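Local coordinates for beta-mannosidase (Trichoderma harzianum, PDB 4CVU), which probably hydrolyses terminal beta-linked mannose residues of oligosaccharides, as a fungal member of glycoside hydrolase family 2, at residues A[54-59]-A[206-211]; A[389-394]-A[420-425]. All coordinates share one frame; numbering follows the deposited sequence.

Contact 1: A[54-59]-A[206-211]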
# COMPACT_ATOMS: atom_id res chain seq x y z
N PRO A 54 12.57 -5.74 25.59
CA PRO A 54 11.25 -6.35 25.39
C PRO A 54 10.76 -6.34 23.92
O PRO A 54 11.05 -5.42 23.18
CB PRO A 54 10.33 -5.47 26.23
CG PRO A 54 11.19 -4.54 27.02
CD PRO A 54 12.50 -4.46 26.31
N SER A 55 10.02 -7.37 23.53
CA SER A 55 9.35 -7.44 22.24
C SER A 55 8.29 -8.54 22.18
O SER A 55 8.06 -9.22 23.15
CB SER A 55 10.37 -7.71 21.14
OG SER A 55 9.83 -7.40 19.87
N GLN A 56 7.69 -8.70 21.01
CA GLN A 56 6.90 -9.86 20.68
C GLN A 56 7.27 -10.33 19.28
O GLN A 56 7.74 -9.55 18.48
CB GLN A 56 5.41 -9.53 20.74
CG GLN A 56 4.88 -9.27 22.14
CD GLN A 56 3.62 -8.39 22.15
OE1 GLN A 56 3.48 -7.52 21.30
NE2 GLN A 56 2.70 -8.63 23.10
N ALA A 57 7.05 -11.59 18.98
CA ALA A 57 7.54 -12.21 17.76
C ALA A 57 7.09 -11.53 16.45
O ALA A 57 7.91 -11.37 15.55
CB ALA A 57 7.19 -13.70 17.75
N HIS A 58 5.82 -11.11 16.37
CA HIS A 58 5.36 -10.32 15.19
C HIS A 58 6.29 -9.13 14.93
O HIS A 58 6.66 -8.86 13.77
CB HIS A 58 3.96 -9.80 15.37
CG HIS A 58 2.93 -10.87 15.42
ND1 HIS A 58 2.77 -11.68 16.52
CD2 HIS A 58 2.02 -11.27 14.51
CE1 HIS A 58 1.80 -12.54 16.28
NE2 HIS A 58 1.33 -12.31 15.06
N LEU A 59 6.69 -8.44 15.99
CA LEU A 59 7.50 -7.24 15.80
C LEU A 59 8.92 -7.60 15.32
O LEU A 59 9.47 -6.90 14.49
CB LEU A 59 7.54 -6.35 17.06
CG LEU A 59 6.16 -5.94 17.62
CD1 LEU A 59 6.37 -5.17 18.92
CD2 LEU A 59 5.33 -5.16 16.59
N PHE A 206 -4.11 -10.94 16.67
CA PHE A 206 -2.74 -11.40 16.37
C PHE A 206 -2.14 -12.39 17.36
O PHE A 206 -1.12 -13.02 17.05
CB PHE A 206 -1.82 -10.19 16.16
CG PHE A 206 -2.10 -9.43 14.89
CD1 PHE A 206 -2.07 -10.09 13.66
CD2 PHE A 206 -2.45 -8.09 14.92
CE1 PHE A 206 -2.37 -9.42 12.50
CE2 PHE A 206 -2.74 -7.42 13.74
CZ PHE A 206 -2.69 -8.10 12.54
N SER A 207 -2.75 -12.49 18.55
CA SER A 207 -2.26 -13.32 19.64
C SER A 207 -0.72 -13.33 19.73
O SER A 207 -0.10 -14.41 19.67
CB SER A 207 -2.75 -14.76 19.49
OG SER A 207 -2.20 -15.55 20.52
N PRO A 208 -0.12 -12.16 19.97
CA PRO A 208 1.34 -12.05 20.03
C PRO A 208 1.90 -12.65 21.31
O PRO A 208 1.16 -12.85 22.31
CB PRO A 208 1.56 -10.54 19.98
CG PRO A 208 0.34 -9.99 20.66
CD PRO A 208 -0.76 -10.85 20.10
N VAL A 209 3.18 -13.01 21.25
CA VAL A 209 3.88 -13.62 22.39
C VAL A 209 5.28 -13.09 22.44
O VAL A 209 5.84 -12.71 21.40
CB VAL A 209 3.94 -15.16 22.35
CG1 VAL A 209 2.53 -15.75 22.41
CG2 VAL A 209 4.67 -15.67 21.12
N GLY A 210 5.83 -13.04 23.65
CA GLY A 210 7.21 -12.60 23.84
C GLY A 210 7.42 -11.93 25.19
O GLY A 210 6.46 -11.79 25.99
N PRO A 211 8.66 -11.50 25.45
CA PRO A 211 8.99 -10.79 26.65
C PRO A 211 8.45 -9.37 26.50
O PRO A 211 9.14 -8.47 26.04
CB PRO A 211 10.52 -10.84 26.68
CG PRO A 211 10.92 -10.85 25.27
CD PRO A 211 9.83 -11.60 24.55
O HOH W 1 4.12 -13.22 18.39
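Ser55 and Ala57 each give a backbone N-H to a carbonyl of 206-211, joining two distant parts of the galactose-binding-like domain, a beta-sandwich fold. The segments run roughly antiparallel, and this is a worked example of how loops can be paired through backbone polar groups. Gln56 is the N-cap of helix 57-63, so Ala57 N belongs to the first turn, where no earlier helical carbonyl is available; Val209 O takes it at 2.9 Å, with the donor nearly along the C=O axis (175°). The other bond, Ser55 N to Pro211 O, is also 2.9 Å but more bent, 137° at the hydrogen, and its donor stands above the carbonyl plane.

Between these bonds the chains come very close. Gly210 lies against the backbone of Ser55 and Gln56 with backbone angles, phi 150° among them, suited to glycine, and its CA makes a C-H...O contact with Ser55 O at 3.6 Å. The polar ends of Ser55 and Gln56 find partners outside the two segments: Ser55 OG bonds to Asp60, and Gln56 NE2 is weakly bonded to Asp113, which also makes a backbone hydrogen bond with Gly210. With its CG beside the backbone N and the chain extended beyond it, Gln56 runs alongside the Pro208 ring, CD 3.7 Å from Pro208 CB. Pro208 O is taken by Lys193.

The His58 imidazole completes the contact. Phe206 CB lies over one face of it, 4.0 Å from His58 NE2, while Ser207 O approaches the edge; Phe395 packs against the rings of both His58 and Phe206. A water that accepts from Val209 N at 3.0 Å also hydrogen-bonds His58 ND1 at 2.8 Å.

Contact 2: A[389-394]-A[420-425]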
# COMPACT_ATOMS: atom_id res chain seq x y z
N LEU A 389 -10.63 4.30 27.06
CA LEU A 389 -9.30 4.06 26.48
C LEU A 389 -9.14 2.58 26.23
O LEU A 389 -9.23 1.76 27.16
CB LEU A 389 -8.25 4.53 27.47
CG LEU A 389 -6.80 4.24 27.04
CD1 LEU A 389 -6.47 5.09 25.84
CD2 LEU A 389 -5.87 4.50 28.21
N ILE A 390 -8.89 2.22 24.98
CA ILE A 390 -8.57 0.85 24.60
C ILE A 390 -7.07 0.80 24.27
O ILE A 390 -6.42 1.84 24.15
CB ILE A 390 -9.42 0.36 23.41
CG1 ILE A 390 -9.10 1.16 22.15
CG2 ILE A 390 -10.92 0.42 23.75
CD1 ILE A 390 -9.12 0.33 20.89
N PRO A 391 -6.50 -0.40 24.19
CA PRO A 391 -5.05 -0.43 23.89
C PRO A 391 -4.75 0.28 22.58
O PRO A 391 -5.39 0.01 21.57
CB PRO A 391 -4.74 -1.92 23.77
CG PRO A 391 -5.84 -2.58 24.55
CD PRO A 391 -7.06 -1.75 24.37
N PRO A 392 -3.77 1.19 22.58
CA PRO A 392 -3.41 1.92 21.31
C PRO A 392 -2.76 1.05 20.21
O PRO A 392 -2.68 1.50 19.07
CB PRO A 392 -2.40 2.96 21.80
CG PRO A 392 -1.73 2.27 22.95
CD PRO A 392 -2.84 1.50 23.66
N ASP A 393 -2.34 -0.18 20.52
CA ASP A 393 -1.61 -0.99 19.57
C ASP A 393 -1.91 -2.45 19.88
O ASP A 393 -2.25 -2.80 21.02
CB ASP A 393 -0.13 -0.65 19.65
CG ASP A 393 0.65 -0.94 18.36
OD1 ASP A 393 1.02 -2.14 18.10
OD2 ASP A 393 0.95 0.02 17.58
N ALA A 394 -1.82 -3.30 18.87
CA ALA A 394 -1.95 -4.72 19.13
C ALA A 394 -0.66 -5.29 19.76
O ALA A 394 -0.67 -6.41 20.31
CB ALA A 394 -2.36 -5.48 17.87
N ARG A 420 -11.83 5.92 31.23
CA ARG A 420 -12.03 4.58 31.69
C ARG A 420 -11.08 3.66 30.98
O ARG A 420 -11.18 3.52 29.77
CB ARG A 420 -13.46 4.10 31.43
CG ARG A 420 -13.58 2.60 31.56
CD ARG A 420 -15.03 2.23 31.75
NE ARG A 420 -15.22 0.78 31.78
CZ ARG A 420 -15.92 0.06 30.91
NH1 ARG A 420 -16.53 0.60 29.86
NH2 ARG A 420 -16.02 -1.25 31.09
N VAL A 421 -10.18 3.04 31.74
CA VAL A 421 -9.22 2.10 31.20
C VAL A 421 -9.93 0.74 31.10
O VAL A 421 -9.97 -0.04 32.05
CB VAL A 421 -7.93 2.02 32.03
CG1 VAL A 421 -6.89 1.16 31.33
CG2 VAL A 421 -7.37 3.39 32.26
N TRP A 422 -10.46 0.49 29.91
CA TRP A 422 -11.34 -0.60 29.58
C TRP A 422 -10.71 -1.97 29.75
O TRP A 422 -9.56 -2.17 29.38
CB TRP A 422 -11.79 -0.40 28.12
CG TRP A 422 -12.60 -1.54 27.56
CD1 TRP A 422 -13.95 -1.73 27.73
CD2 TRP A 422 -12.13 -2.64 26.78
NE1 TRP A 422 -14.34 -2.87 27.06
CE2 TRP A 422 -13.24 -3.45 26.49
CE3 TRP A 422 -10.86 -3.03 26.32
CZ2 TRP A 422 -13.13 -4.64 25.75
CZ3 TRP A 422 -10.75 -4.19 25.58
CH2 TRP A 422 -11.87 -4.99 25.31
N SER A 423 -11.46 -2.93 30.29
CA SER A 423 -11.00 -4.34 30.33
C SER A 423 -11.68 -5.11 29.20
O SER A 423 -12.89 -4.94 29.01
CB SER A 423 -11.30 -4.99 31.70
OG SER A 423 -12.70 -4.91 32.04
N SER A 424 -10.97 -5.96 28.45
CA SER A 424 -9.58 -6.32 28.65
C SER A 424 -8.78 -6.20 27.38
O SER A 424 -9.02 -6.92 26.39
CB SER A 424 -9.42 -7.75 29.20
OG SER A 424 -8.06 -8.23 29.10
N GLY A 425 -8.05 -5.10 27.41
CA GLY A 425 -6.62 -4.98 27.14
C GLY A 425 -5.86 -5.37 28.40
O GLY A 425 -5.78 -6.58 28.74
O HOH W 2 -7.87 -0.68 27.84
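Leu389 and Val421 form a parallel beta bridge between neighbouring strands of what is, as in other family 2 hydrolases, a (beta/alpha)8 barrel; strands 380-389 and 418-421 are linked by helix 401-413 in a beta-alpha-beta unit. Arg420 O receives Leu389 N at 2.9 Å, and Leu389 O receives the longer bond from Trp422 N, 3.3 Å. The same backbone pairing sets Trp422 CB 3.5 Å from Leu389 O.

The bridge puts Leu389 and Val421 on one face of the sheet. Leu389 turns its CG anti to the backbone N (chi1 175°), and its CD2 makes a loose apolar contact with Val421 CG2. Trp422 has a similar first torsion, 173°, which directs the indole so that CE3 meets Ile390 CG2 at 4.3 Å and, more distantly, Pro391 CD. The chain turns at the cis peptide between Ser423 and Ser424, whose nitrogen, Ser424 N, lies over one face of the indole, toward its rim. Beyond the turn Gly425 meets Pro391, its CA 3.6 Å from Pro391 CG.

Arg420 instead carries its nearly straight chain away from 389-394 to salt bridges with Glu446 and Glu594, a cluster at the C-terminal ends of the strands, where such barrels keep their active site. Beyond the bridge, a water donates to Leu389 O and, at 2.7 Å, to Trp422 O.

Overall arrangement
The contacts follow in series along the chain: contact 1 closes within the N-terminal sandwich domain before contact 2 opens between two strands of the barrel. Their centres lie about 17 Å apart, contact 2 close to the centre of the chain and contact 1 farther out. They nevertheless meet, since Ala394 packs on contact 1, with its O 3.7 Å from Pro208 CG and its CB 3.9 Å from Phe206 CD2. Asp393 holds the backbone N of Phe395, whose ring reaches contact 1, and Ser424 bonds through its backbone to Asn196. The loops leaving the barrel strands thus form part of the interface with the sandwich domain.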